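Local coordinates for protein argonaute (Aquifex aeolicus, PDB 1YVU) that cleaves RNA targets as a DNA-guided endonuclease, using short single-stranded DNA guides and divalent metal ions, at residues 450-455 with 700-705; 502-507 with 681-686; 514-519 with 533-538; 567-572 with 594-599. All coordinates share one frame; numbering follows the deposited sequence.

Contact 1 (450-455 with 700-705); sequences MIPSQV and GDIMYW
Tyr-704 fills the tight part of this contact, with Met-450 on one face of its ring and Pro-452 against its CB. Met-450 CB sits over the face as a CH-pi contact, 4.2 Å from the ring centroid and 16° off the ring normal. Its CG carries on toward the phenol end, 3.8 Å from Tyr-704 OH. An extended chi2 (168°) then takes the selenium of this selenomethionine past the ring, which it meets obliquely in a Met-aromatic contact; the bend at chi3 turns only the terminal CE. On the opposite face lies Trp-705 CE3, offset toward the rim, so the phenol is held between the two. Pro-452 comes in at about a right angle, its CG 3.7 Å from Tyr-704 CB. Tyr-704 belongs to the last residues of the PIWI domain. Segment 450-455 leads from helix 437-448 into strand 454-457, an edge strand of the parallel sheet that also contains strands 351-360, 386-396 and 419-424 of the Mid domain region. The C-terminal tail is therefore pressed against the Mid-PIWI junction, and Leu-447 of helix 437-448 also touches Tyr-704. No direct hydrogen bond crosses between the segments. A water links them instead, 2.9 Å from Tyr-704 O and at the same distance from Ile-451 O, with Ser-453 OG as a third partner. The looser border is at Ile-702, which is partly exposed: its CG2 comes only to 4.3 Å from Pro-452 CG, a marginal touch. Met-450 is also partly exposed, with its far end leading away from the tail.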
loop_
_atom_site.group_PDB
_atom_site.type_symbol
_atom_site.label_atom_id
_atom_site.label_comp_id
_atom_site.label_asym_id
_atom_site.label_seq_id
_atom_site.Cartn_x
_atom_site.Cartn_y
_atom_site.Cartn_z
HETATM N N MSE A 450 -13.683 2.481 -18.769
HETATM C CA MSE A 450 -13.919 3.775 -18.132
HETATM C C MSE A 450 -15.347 4.209 -18.006
HETATM O O MSE A 450 -15.636 5.383 -17.793
HETATM C CB MSE A 450 -13.038 4.862 -18.755
HETATM C CG MSE A 450 -11.549 4.527 -18.603
HETATM SE SE MSE A 450 -10.326 5.590 -19.631
HETATM C CE MSE A 450 -10.891 5.027 -21.459
ATOM N N ILE A 451 -16.233 3.225 -18.088
ATOM C CA ILE A 451 -17.670 3.429 -17.968
ATOM C C ILE A 451 -18.055 3.213 -16.505
ATOM O O ILE A 451 -17.850 2.130 -15.950
ATOM C CB ILE A 451 -18.487 2.406 -18.834
ATOM C CG1 ILE A 451 -18.000 2.388 -20.284
ATOM C CG2 ILE A 451 -19.945 2.811 -18.893
ATOM C CD1 ILE A 451 -18.170 1.043 -20.903
ATOM N N PRO A 452 -18.605 4.258 -15.845
ATOM C CA PRO A 452 -19.045 4.204 -14.452
ATOM C C PRO A 452 -19.939 2.974 -14.269
ATOM O O PRO A 452 -20.711 2.626 -15.182
ATOM C CB PRO A 452 -19.887 5.466 -14.329
ATOM C CG PRO A 452 -19.255 6.377 -15.197
ATOM C CD PRO A 452 -18.836 5.605 -16.394
ATOM N N SER A 453 -19.833 2.318 -13.121
ATOM C CA SER A 453 -20.626 1.119 -12.884
ATOM C C SER A 453 -21.188 1.016 -11.506
ATOM O O SER A 453 -20.463 1.234 -10.542
ATOM C CB SER A 453 -19.792 -0.128 -13.162
ATOM O OG SER A 453 -18.468 0.017 -12.658
ATOM N N GLN A 454 -22.465 0.644 -11.419
ATOM C CA GLN A 454 -23.150 0.453 -10.139
ATOM C C GLN A 454 -23.587 -1.004 -10.057
ATOM O O GLN A 454 -24.549 -1.388 -10.695
ATOM C CB GLN A 454 -24.361 1.390 -9.999
ATOM C CG GLN A 454 -25.015 1.382 -8.602
ATOM C CD GLN A 454 -24.188 2.101 -7.540
ATOM O OE1 GLN A 454 -24.034 3.318 -7.599
ATOM N NE2 GLN A 454 -23.656 1.353 -6.570
ATOM N N VAL A 455 -22.870 -1.785 -9.247
ATOM C CA VAL A 455 -23.100 -3.218 -9.062
ATOM C C VAL A 455 -24.006 -3.512 -7.856
ATOM O O VAL A 455 -23.543 -3.675 -6.728
ATOM C CB VAL A 455 -21.715 -3.964 -8.928
ATOM C CG1 VAL A 455 -21.915 -5.436 -8.622
ATOM C CG2 VAL A 455 -20.828 -3.770 -10.228
ATOM N N GLY A 700 -10.735 13.825 -18.080
ATOM C CA GLY A 700 -12.160 13.813 -17.817
ATOM C C GLY A 700 -12.462 14.663 -16.620
ATOM O O GLY A 700 -11.579 15.302 -16.081
ATOM N N ASP A 701 -13.698 14.582 -16.160
ATOM C CA ASP A 701 -14.193 15.368 -15.044
ATOM C C ASP A 701 -15.252 14.572 -14.287
ATOM O O ASP A 701 -16.022 15.116 -13.496
ATOM C CB ASP A 701 -14.805 16.660 -15.602
ATOM C CG ASP A 701 -15.836 16.410 -16.709
ATOM O OD1 ASP A 701 -15.896 15.287 -17.252
ATOM O OD2 ASP A 701 -16.588 17.346 -17.041
ATOM N N ILE A 702 -15.243 13.263 -14.523
ATOM C CA ILE A 702 -16.182 12.292 -13.951
ATOM C C ILE A 702 -15.440 11.391 -12.976
ATOM O O ILE A 702 -14.300 10.992 -13.242
ATOM C CB ILE A 702 -16.781 11.402 -15.112
ATOM C CG1 ILE A 702 -17.600 12.243 -16.079
ATOM C CG2 ILE A 702 -17.688 10.339 -14.608
ATOM C CD1 ILE A 702 -17.375 11.826 -17.521
HETATM N N MSE A 703 -16.068 11.086 -11.845
HETATM C CA MSE A 703 -15.437 10.170 -10.903
HETATM C C MSE A 703 -15.982 8.763 -11.230
HETATM O O MSE A 703 -16.746 8.176 -10.443
HETATM C CB MSE A 703 -15.711 10.598 -9.459
HETATM C CG MSE A 703 -15.102 11.945 -9.073
HETATM SE SE MSE A 703 -15.211 12.481 -7.165
HETATM C CE MSE A 703 -13.944 11.217 -6.375
ATOM N N TYR A 704 -15.528 8.204 -12.360
ATOM C CA TYR A 704 -16.026 6.900 -12.845
ATOM C C TYR A 704 -15.681 5.615 -12.059
ATOM O O TYR A 704 -16.287 4.539 -12.292
ATOM C CB TYR A 704 -15.697 6.713 -14.344
ATOM C CG TYR A 704 -14.244 6.476 -14.637
ATOM C CD1 TYR A 704 -13.709 5.172 -14.622
ATOM C CD2 TYR A 704 -13.370 7.557 -14.871
ATOM C CE1 TYR A 704 -12.359 4.939 -14.824
ATOM C CE2 TYR A 704 -11.989 7.333 -15.083
ATOM C CZ TYR A 704 -11.501 6.014 -15.051
ATOM O OH TYR A 704 -10.174 5.763 -15.268
ATOM N N TRP A 705 -14.711 5.731 -11.156
ATOM C CA TRP A 705 -14.237 4.598 -10.367
ATOM C C TRP A 705 -15.080 4.213 -9.143
ATOM O O TRP A 705 -15.107 3.050 -8.718
ATOM C CB TRP A 705 -12.788 4.868 -9.974
ATOM C CG TRP A 705 -12.515 6.269 -9.431
ATOM C CD1 TRP A 705 -12.588 6.664 -8.124
ATOM C CD2 TRP A 705 -12.181 7.445 -10.180
ATOM N NE1 TRP A 705 -12.326 8.003 -8.011
ATOM C CE2 TRP A 705 -12.072 8.518 -9.255
ATOM C CE3 TRP A 705 -11.966 7.707 -11.549
ATOM C CZ2 TRP A 705 -11.757 9.844 -9.639
ATOM C CZ3 TRP A 705 -11.646 9.057 -11.954
ATOM C CH2 TRP A 705 -11.556 10.104 -10.986
HETATM O O HOH W 1 -16.404 1.940 -13.458
#

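Contact 2 (502-507 with 681-686); sequences DISRIT and YSDKIT. With CA (calcium ion), chain B.
Asp-502 and Ser-682 face each other with CA atoms 5.9 Å apart, and two residues along the strand Ser-504 faces Thr-686 one helical turn on, so helix 682-690 runs in the same sense as strand 497-505. This is the catalytic corner of the RNase H fold: Asp-502 and Asp-683 are, by similarity, active-site residues, and here both bind a calcium ion, which does not support cleavage. The metal lies 2.5 Å from Asp-683 OD2 and 2.9 Å from Asp-502 OD2. The two carboxylate planes are turned 68° apart, and Asp-502 reaches the helix because its CG is anti to the backbone N (chi1 -171°). Asp-683 OD1, the oxygen not on the metal, pairs with Lys-687 in a salt bridge. Asp-571, the third acidic residue of the site, stands close to both. Two hydroxyls sit beside the acidic pair, Ser-504 OG near the calcium without ligating it. Thr-686 OG1 lies 3.1 Å from Ser-504 OG, though Ser-682 O and Asp-683 O are also within reach of its proton. Ser-504 in turn steadies the first-shell Asp-502: its OG donates a 2.8 Å bond to Asp-502 OD1, arriving on the syn side, 25° out of the carboxylate plane.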
loop_
_atom_site.group_PDB
_atom_site.type_symbol
_atom_site.label_atom_id
_atom_site.label_comp_id
_atom_site.label_asym_id
_atom_site.label_seq_id
_atom_site.Cartn_x
_atom_site.Cartn_y
_atom_site.Cartn_z
ATOM N N ASP A 502 -0.397 9.046 -8.559
ATOM C CA ASP A 502 0.218 7.729 -8.374
ATOM C C ASP A 502 0.764 7.507 -9.759
ATOM O O ASP A 502 0.181 7.933 -10.770
ATOM C CB ASP A 502 -0.671 6.522 -8.024
ATOM C CG ASP A 502 0.191 5.227 -7.640
ATOM O OD1 ASP A 502 0.830 4.594 -8.510
ATOM O OD2 ASP A 502 0.277 4.838 -6.451
ATOM N N ILE A 503 1.970 6.961 -9.769
ATOM C CA ILE A 503 2.682 6.615 -10.971
ATOM C C ILE A 503 3.110 5.191 -10.660
ATOM O O ILE A 503 3.663 4.921 -9.581
ATOM C CB ILE A 503 3.903 7.536 -11.192
ATOM C CG1 ILE A 503 3.441 8.995 -11.391
ATOM C CG2 ILE A 503 4.704 7.038 -12.393
ATOM C CD1 ILE A 503 4.533 10.060 -11.614
ATOM N N SER A 504 2.698 4.273 -11.531
ATOM C CA SER A 504 3.035 2.856 -11.401
ATOM C C SER A 504 3.721 2.418 -12.678
ATOM O O SER A 504 3.222 2.632 -13.779
ATOM C CB SER A 504 1.806 1.995 -11.091
ATOM O OG SER A 504 1.401 2.187 -9.737
ATOM N N ARG A 505 4.873 1.787 -12.509
ATOM C CA ARG A 505 5.702 1.337 -13.623
ATOM C C ARG A 505 5.852 -0.175 -13.775
ATOM O O ARG A 505 5.601 -0.936 -12.838
ATOM C CB ARG A 505 7.114 1.940 -13.462
ATOM C CG ARG A 505 7.178 3.470 -13.319
ATOM C CD ARG A 505 8.181 3.889 -12.260
ATOM N NE ARG A 505 8.168 5.332 -12.024
ATOM C CZ ARG A 505 9.134 6.168 -12.400
ATOM N NH1 ARG A 505 10.217 5.715 -13.042
ATOM N NH2 ARG A 505 9.012 7.464 -12.128
ATOM N N ILE A 506 6.200 -0.611 -14.979
ATOM C CA ILE A 506 6.460 -2.024 -15.156
ATOM C C ILE A 506 7.975 -2.189 -15.277
ATOM O O ILE A 506 8.650 -1.516 -16.071
ATOM C CB ILE A 506 5.610 -2.719 -16.269
ATOM C CG1 ILE A 506 4.240 -3.086 -15.672
ATOM C CG2 ILE A 506 6.259 -4.035 -16.727
ATOM C CD1 ILE A 506 3.262 -3.750 -16.613
ATOM N N THR A 507 8.478 -2.994 -14.341
ATOM C CA THR A 507 9.887 -3.316 -14.211
ATOM C C THR A 507 10.236 -4.582 -15.009
ATOM O O THR A 507 9.593 -5.648 -14.887
ATOM C CB THR A 507 10.254 -3.541 -12.714
ATOM O OG1 THR A 507 9.585 -2.584 -11.885
ATOM C CG2 THR A 507 11.765 -3.409 -12.509
ATOM N N TYR A 681 -8.386 5.096 -4.876
ATOM C CA TYR A 681 -8.413 4.300 -6.106
ATOM C C TYR A 681 -7.283 4.597 -7.104
ATOM O O TYR A 681 -7.176 3.913 -8.129
ATOM C CB TYR A 681 -9.774 4.404 -6.807
ATOM C CG TYR A 681 -10.531 3.116 -6.821
ATOM C CD1 TYR A 681 -10.764 2.391 -5.624
ATOM C CD2 TYR A 681 -10.987 2.582 -8.033
ATOM C CE1 TYR A 681 -11.428 1.156 -5.640
ATOM C CE2 TYR A 681 -11.656 1.351 -8.072
ATOM C CZ TYR A 681 -11.876 0.631 -6.874
ATOM O OH TYR A 681 -12.514 -0.607 -6.924
ATOM N N SER A 682 -6.435 5.591 -6.808
ATOM C CA SER A 682 -5.340 5.953 -7.711
ATOM C C SER A 682 -4.338 4.840 -8.007
ATOM O O SER A 682 -3.954 4.666 -9.176
ATOM C CB SER A 682 -4.626 7.228 -7.273
ATOM O OG SER A 682 -5.435 8.344 -7.569
ATOM N N ASP A 683 -4.012 4.023 -6.996
ATOM C CA ASP A 683 -3.062 2.932 -7.201
ATOM C C ASP A 683 -3.679 1.730 -7.911
ATOM O O ASP A 683 -2.964 0.983 -8.579
ATOM C CB ASP A 683 -2.411 2.503 -5.891
ATOM C CG ASP A 683 -1.079 1.774 -6.098
ATOM O OD1 ASP A 683 -1.084 0.534 -5.939
ATOM O OD2 ASP A 683 -0.052 2.427 -6.403
ATOM N N LYS A 684 -4.992 1.548 -7.769
ATOM C CA LYS A 684 -5.673 0.432 -8.435
ATOM C C LYS A 684 -5.931 0.676 -9.917
ATOM O O LYS A 684 -5.804 -0.250 -10.706
ATOM C CB LYS A 684 -6.947 0.010 -7.689
ATOM C CG LYS A 684 -6.608 -0.637 -6.327
ATOM C CD LYS A 684 -7.797 -1.203 -5.528
ATOM C CE LYS A 684 -7.319 -1.677 -4.129
ATOM N NZ LYS A 684 -8.324 -2.536 -3.421
ATOM N N ILE A 685 -6.170 1.939 -10.288
ATOM C CA ILE A 685 -6.420 2.369 -11.680
ATOM C C ILE A 685 -5.133 2.345 -12.562
ATOM O O ILE A 685 -5.173 1.888 -13.699
ATOM C CB ILE A 685 -7.125 3.787 -11.711
ATOM C CG1 ILE A 685 -8.492 3.717 -11.042
ATOM C CG2 ILE A 685 -7.352 4.285 -13.131
ATOM C CD1 ILE A 685 -9.096 5.060 -10.790
ATOM N N THR A 686 -3.997 2.783 -12.017
ATOM C CA THR A 686 -2.726 2.798 -12.732
ATOM C C THR A 686 -2.222 1.378 -13.012
ATOM O O THR A 686 -1.832 1.072 -14.134
ATOM C CB THR A 686 -1.648 3.549 -11.943
ATOM O OG1 THR A 686 -1.436 2.903 -10.687
ATOM C CG2 THR A 686 -2.035 4.972 -11.718
HETATM CA CA CA B . 2.406 2.929 -6.703
#

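Contact 3 (514-519 with 533-538); sequences NAVAFT and LTSYPA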
loop_
_atom_site.group_PDB
_atom_site.type_symbol
_atom_site.label_atom_id
_atom_site.label_comp_id
_atom_site.label_asym_id
_atom_site.label_seq_id
_atom_site.Cartn_x
_atom_site.Cartn_y
_atom_site.Cartn_z
ATOM N N ASN A 514 7.196 0.256 -19.363
ATOM C CA ASN A 514 5.901 0.920 -19.399
ATOM C C ASN A 514 5.623 1.601 -18.050
ATOM O O ASN A 514 6.137 1.174 -17.001
ATOM C CB ASN A 514 4.800 -0.085 -19.779
ATOM C CG ASN A 514 3.466 0.591 -20.151
ATOM O OD1 ASN A 514 3.394 1.807 -20.404
ATOM N ND2 ASN A 514 2.402 -0.213 -20.196
ATOM N N ALA A 515 4.851 2.691 -18.130
ATOM C CA ALA A 515 4.435 3.524 -16.992
ATOM C C ALA A 515 3.114 4.223 -17.269
ATOM O O ALA A 515 2.847 4.657 -18.383
ATOM C CB ALA A 515 5.496 4.582 -16.668
ATOM N N VAL A 516 2.294 4.320 -16.232
ATOM C CA VAL A 516 0.996 4.976 -16.291
ATOM C C VAL A 516 0.938 5.971 -15.122
ATOM O O VAL A 516 1.307 5.623 -13.982
ATOM C CB VAL A 516 -0.181 3.940 -16.139
ATOM C CG1 VAL A 516 -1.524 4.653 -16.123
ATOM C CG2 VAL A 516 -0.169 2.909 -17.276
ATOM N N ALA A 517 0.453 7.187 -15.409
ATOM C CA ALA A 517 0.285 8.251 -14.407
ATOM C C ALA A 517 -1.171 8.635 -14.301
ATOM O O ALA A 517 -1.823 8.900 -15.323
ATOM C CB ALA A 517 1.089 9.500 -14.778
ATOM N N PHE A 518 -1.685 8.667 -13.073
ATOM C CA PHE A 518 -3.060 9.090 -12.863
ATOM C C PHE A 518 -3.188 10.271 -11.890
ATOM O O PHE A 518 -3.152 10.106 -10.659
ATOM C CB PHE A 518 -3.964 7.922 -12.453
ATOM C CG PHE A 518 -5.451 8.268 -12.402
ATOM C CD1 PHE A 518 -6.060 9.036 -13.423
ATOM C CD2 PHE A 518 -6.248 7.824 -11.328
ATOM C CE1 PHE A 518 -7.417 9.361 -13.394
ATOM C CE2 PHE A 518 -7.627 8.144 -11.288
ATOM C CZ PHE A 518 -8.202 8.923 -12.341
ATOM N N THR A 519 -3.469 11.433 -12.481
ATOM C CA THR A 519 -3.629 12.704 -11.765
ATOM C C THR A 519 -5.098 13.100 -11.610
ATOM O O THR A 519 -5.936 12.839 -12.495
ATOM C CB THR A 519 -2.795 13.820 -12.456
ATOM O OG1 THR A 519 -1.422 13.395 -12.507
ATOM C CG2 THR A 519 -2.873 15.155 -11.706
ATOM N N LEU A 533 -5.198 10.658 -17.124
ATOM C CA LEU A 533 -4.670 9.319 -17.151
ATOM C C LEU A 533 -3.885 9.123 -18.440
ATOM O O LEU A 533 -4.457 9.226 -19.519
ATOM C CB LEU A 533 -5.851 8.366 -17.052
ATOM C CG LEU A 533 -5.697 6.855 -16.982
ATOM C CD1 LEU A 533 -4.696 6.446 -15.926
ATOM C CD2 LEU A 533 -7.066 6.245 -16.683
ATOM N N THR A 534 -2.573 8.901 -18.326
ATOM C CA THR A 534 -1.726 8.708 -19.494
ATOM C C THR A 534 -0.778 7.569 -19.259
ATOM O O THR A 534 -0.260 7.399 -18.151
ATOM C CB THR A 534 -0.785 9.901 -19.750
ATOM O OG1 THR A 534 -1.440 11.114 -19.419
ATOM C CG2 THR A 534 -0.341 9.983 -21.215
ATOM N N SER A 535 -0.526 6.826 -20.339
ATOM C CA SER A 535 0.449 5.741 -20.345
ATOM C C SER A 535 1.654 6.431 -20.978
ATOM O O SER A 535 1.500 7.254 -21.880
ATOM C CB SER A 535 -0.013 4.588 -21.225
ATOM O OG SER A 535 0.594 3.356 -20.856
ATOM N N TYR A 536 2.842 6.154 -20.454
ATOM C CA TYR A 536 4.059 6.773 -20.945
ATOM C C TYR A 536 5.067 5.751 -21.478
ATOM O O TYR A 536 5.149 4.640 -20.921
ATOM C CB TYR A 536 4.690 7.602 -19.815
ATOM C CG TYR A 536 4.008 8.915 -19.509
ATOM C CD1 TYR A 536 3.200 9.060 -18.365
ATOM C CD2 TYR A 536 4.162 10.025 -20.372
ATOM C CE1 TYR A 536 2.562 10.276 -18.091
ATOM C CE2 TYR A 536 3.531 11.249 -20.116
ATOM C CZ TYR A 536 2.739 11.370 -18.981
ATOM O OH TYR A 536 2.181 12.591 -18.720
ATOM N N PRO A 537 5.833 6.100 -22.557
ATOM C CA PRO A 537 6.860 5.219 -23.199
ATOM C C PRO A 537 8.118 4.949 -22.339
ATOM O O PRO A 537 8.169 5.289 -21.157
ATOM C CB PRO A 537 7.235 6.005 -24.469
ATOM C CG PRO A 537 6.047 6.818 -24.758
ATOM C CD PRO A 537 5.627 7.299 -23.398
ATOM N N ALA A 538 9.150 4.372 -22.968
ATOM C CA ALA A 538 10.399 4.053 -22.266
ATOM C C ALA A 538 11.581 5.009 -22.423
ATOM O O ALA A 538 12.282 4.980 -23.442
ATOM C CB ALA A 538 10.835 2.603 -22.599
#
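A beta hairpin of the PIWI domain, strands 515-522 and 528-536, pairs Ala-515 with Tyr-536 and Ala-517 with Thr-534 as hydrogen-bonded pairs, and Val-516 with Ser-535 and Phe-518 with Leu-533 as non-hydrogen-bonded ones. The short axes are antiparallel at 161°. Around the second pair the ladder is regular: Ala-517 N gives a 2.8 Å bond to Thr-534 O, and Thr-534 N returns one of 3.1 Å to Ala-517 O. Nearer the open end of the hairpin Tyr-536 N reaches Ala-515 O at 2.6 Å, while the return bond from Ala-515 N to Tyr-536 O is weak at 3.4 Å. There Asn-514 OD1 takes a second weak bond from Ala-515 N and another, 3.2 Å, from Ser-535 OG. In the RNase H fold these are strands that follow the one bearing the first catalytic aspartate, and strand 515-522 lies between strand 497-505 and its hairpin partner. Val-516, Phe-518 and Leu-533 share a face with Ser-535; helix 682-690 packs on Val-516 and Phe-518, and Tyr-704 on Leu-533. Leu-533 CG is anti to the backbone N (chi1 -177°), and with chi2 at 50° its CD1 turns in to Val-516 CG1 at 3.6 Å. Leu-533 CB lies 3.7 Å from Phe-518 CD1, oblique to the ring. Trp-705 meets the Phe-518 ring edge-to-face. The other face carries Ala-517 and Tyr-536. Ala-517 CB meets the rim of the tyrosine ring in its plane, 3.7 Å from CE1, while Thr-534 CG2 lies over a face. Helix 542-557 packs on the Tyr-536 side chain.

Contact 4 (567-572 with 594-599); sequences VVHRDG and ELLEII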
loop_
_atom_site.group_PDB
_atom_site.type_symbol
_atom_site.label_atom_id
_atom_site.label_comp_id
_atom_site.label_asym_id
_atom_site.label_seq_id
_atom_site.Cartn_x
_atom_site.Cartn_y
_atom_site.Cartn_z
ATOM N N VAL A 567 -1.482 21.847 -3.342
ATOM C CA VAL A 567 -1.239 20.706 -2.475
ATOM C C VAL A 567 -1.250 19.433 -3.304
ATOM O O VAL A 567 -2.226 19.150 -3.999
ATOM C CB VAL A 567 -2.282 20.607 -1.363
ATOM C CG1 VAL A 567 -2.009 19.401 -0.491
ATOM C CG2 VAL A 567 -2.248 21.862 -0.516
ATOM N N VAL A 568 -0.152 18.682 -3.222
ATOM C CA VAL A 568 -0.018 17.447 -3.959
ATOM C C VAL A 568 -0.028 16.307 -2.994
ATOM O O VAL A 568 0.639 16.359 -1.974
ATOM C CB VAL A 568 1.294 17.382 -4.794
ATOM C CG1 VAL A 568 1.420 16.034 -5.555
ATOM C CG2 VAL A 568 1.356 18.549 -5.772
ATOM N N HIS A 569 -0.825 15.289 -3.301
ATOM C CA HIS A 569 -0.904 14.079 -2.483
ATOM C C HIS A 569 -0.363 13.002 -3.364
ATOM O O HIS A 569 -0.794 12.854 -4.524
ATOM C CB HIS A 569 -2.337 13.718 -2.122
ATOM C CG HIS A 569 -3.016 14.692 -1.209
ATOM N ND1 HIS A 569 -4.312 14.504 -0.770
ATOM C CD2 HIS A 569 -2.591 15.846 -0.647
ATOM C CE1 HIS A 569 -4.648 15.505 0.023
ATOM N NE2 HIS A 569 -3.625 16.334 0.117
ATOM N N ARG A 570 0.620 12.288 -2.831
ATOM C CA ARG A 570 1.251 11.204 -3.553
ATOM C C ARG A 570 0.781 9.934 -2.909
ATOM O O ARG A 570 0.923 9.761 -1.691
ATOM C CB ARG A 570 2.770 11.313 -3.490
ATOM C CG ARG A 570 3.494 10.211 -4.235
ATOM C CD ARG A 570 3.222 10.243 -5.722
ATOM N NE ARG A 570 4.023 9.267 -6.449
ATOM C CZ ARG A 570 3.772 7.966 -6.493
ATOM N NH1 ARG A 570 2.719 7.457 -5.833
ATOM N NH2 ARG A 570 4.538 7.182 -7.255
ATOM N N ASP A 571 0.263 9.036 -3.741
ATOM C CA ASP A 571 -0.254 7.760 -3.293
ATOM C C ASP A 571 0.858 6.936 -2.666
ATOM O O ASP A 571 0.647 6.210 -1.692
ATOM C CB ASP A 571 -0.883 7.052 -4.484
ATOM C CG ASP A 571 -1.484 5.688 -4.140
ATOM O OD1 ASP A 571 -0.708 4.690 -4.048
ATOM O OD2 ASP A 571 -2.736 5.612 -4.024
ATOM N N GLY A 572 2.058 7.085 -3.179
ATOM C CA GLY A 572 3.113 6.297 -2.594
ATOM C C GLY A 572 4.088 7.197 -1.926
ATOM O O GLY A 572 3.728 8.243 -1.383
ATOM N N GLU A 594 3.127 22.302 -2.005
ATOM C CA GLU A 594 3.002 21.539 -0.767
ATOM C C GLU A 594 2.973 20.090 -1.250
ATOM O O GLU A 594 2.092 19.707 -2.036
ATOM C CB GLU A 594 1.687 21.818 -0.039
ATOM C CG GLU A 594 1.347 23.261 0.269
ATOM C CD GLU A 594 2.053 23.849 1.490
ATOM O OE1 GLU A 594 2.208 23.147 2.523
ATOM O OE2 GLU A 594 2.403 25.052 1.424
ATOM N N LEU A 595 3.989 19.326 -0.852
ATOM C CA LEU A 595 4.108 17.919 -1.224
ATOM C C LEU A 595 3.867 16.970 -0.079
ATOM O O LEU A 595 4.527 17.045 0.973
ATOM C CB LEU A 595 5.484 17.600 -1.811
ATOM C CG LEU A 595 5.929 18.327 -3.076
ATOM C CD1 LEU A 595 7.319 17.835 -3.468
ATOM C CD2 LEU A 595 4.925 18.141 -4.201
ATOM N N LEU A 596 2.893 16.089 -0.272
ATOM C CA LEU A 596 2.572 15.093 0.732
ATOM C C LEU A 596 2.676 13.692 0.179
ATOM O O LEU A 596 2.323 13.442 -0.973
ATOM C CB LEU A 596 1.161 15.280 1.290
ATOM C CG LEU A 596 0.723 16.649 1.795
ATOM C CD1 LEU A 596 -0.579 16.505 2.472
ATOM C CD2 LEU A 596 1.702 17.179 2.759
ATOM N N GLU A 597 3.221 12.804 1.002
ATOM C CA GLU A 597 3.351 11.377 0.711
ATOM C C GLU A 597 2.181 10.792 1.520
ATOM O O GLU A 597 1.884 11.302 2.612
ATOM C CB GLU A 597 4.622 10.825 1.358
ATOM C CG GLU A 597 5.914 10.781 0.565
ATOM C CD GLU A 597 7.073 10.173 1.406
ATOM O OE1 GLU A 597 6.829 9.801 2.582
ATOM O OE2 GLU A 597 8.230 10.063 0.903
ATOM N N ILE A 598 1.472 9.797 0.977
ATOM C CA ILE A 598 0.368 9.163 1.728
ATOM C C ILE A 598 0.625 7.667 1.799
ATOM O O ILE A 598 0.372 6.938 0.853
ATOM C CB ILE A 598 -1.063 9.525 1.184
ATOM C CG1 ILE A 598 -1.376 10.990 1.511
ATOM C CG2 ILE A 598 -2.140 8.640 1.844
ATOM C CD1 ILE A 598 -2.645 11.486 0.925
ATOM N N ILE A 599 1.157 7.235 2.939
ATOM C CA ILE A 599 1.517 5.845 3.173
ATOM C C ILE A 599 0.400 5.089 3.880
ATOM O O ILE A 599 0.136 5.336 5.065
ATOM C CB ILE A 599 2.864 5.743 3.984
ATOM C CG1 ILE A 599 4.049 6.144 3.105
ATOM C CG2 ILE A 599 3.129 4.301 4.486
ATOM C CD1 ILE A 599 4.294 7.588 3.000
#
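Val-568 and Arg-570 form the backbone ladder with Glu-594, Leu-596 and Ile-598, joining strand 565-570 to strand 592-599. Val-568 N donates to Glu-594 O at 2.7 Å, and Leu-596 N to Val-568 O at 2.8 Å. Arg-570 N then reaches Leu-596 O at 2.8 Å, and Ile-598 N reaches Arg-570 O at 2.7 Å. The strands are parallel, 24° apart in direction, and helix 576-589 connects them in a beta-alpha-beta unit of the RNase H fold. Apolar contacts fall on both faces. On one, Val-568 and Leu-595 lie side by side, with Leu-595 CD2 3.8 Å from Val-568 CB. On the other, two aliphatic ends approach the His-569 ring obliquely from the same side of its plane: Leu-596 CD1 is 3.8 Å from CD2 of His-569, and Ile-598 CD1 is 3.8 Å from His-569 CB. With CG beside the backbone N (chi1 -67°), the imidazole runs alongside the Leu-596 side chain. Further along that face, Val-567 CG2 rests 3.9 Å from Glu-594 CG. Polar ends look elsewhere. His-569 ND1 bonds to Thr-678 OG1, Glu-594 accepts from the backbone N of Glu-649 and of Leu-650, and Arg-570 NE makes a salt bridge to Glu-578. The Arg-570 side chain also touches Asp-502. The bonding that locks strand 565-570 extends to Arg-570 O, so Asp-571, an active-site residue by similarity, follows directly from a fixed strand end, its side chain directed away from strand 592-599 and toward the metal site.

How the contacts relate
From the N terminus, contact 1 opens first, at 450-455, and closes last, at 700-705 near the chain end, enclosing the other three. Contact 2 opens at 502-507 and closes at 681-686; inside that loop contact 3 (514-519 with 533-538) and contact 4 (567-572 with 594-599) follow in series, and none cross. Strand 497-505 lies between strands 515-522 and 565-570, which ties the hairpin of contact 3 to the parallel pair of contact 4, while contact 2 adds helix 682-690. The acidic residues of contacts 2 and 4 converge at one metal site. Contact 1 fastens the tail to the Mid-PIWI junction and touches contact 2 through Tyr-681 and Ile-685 and contact 3 through Phe-518 and Leu-533.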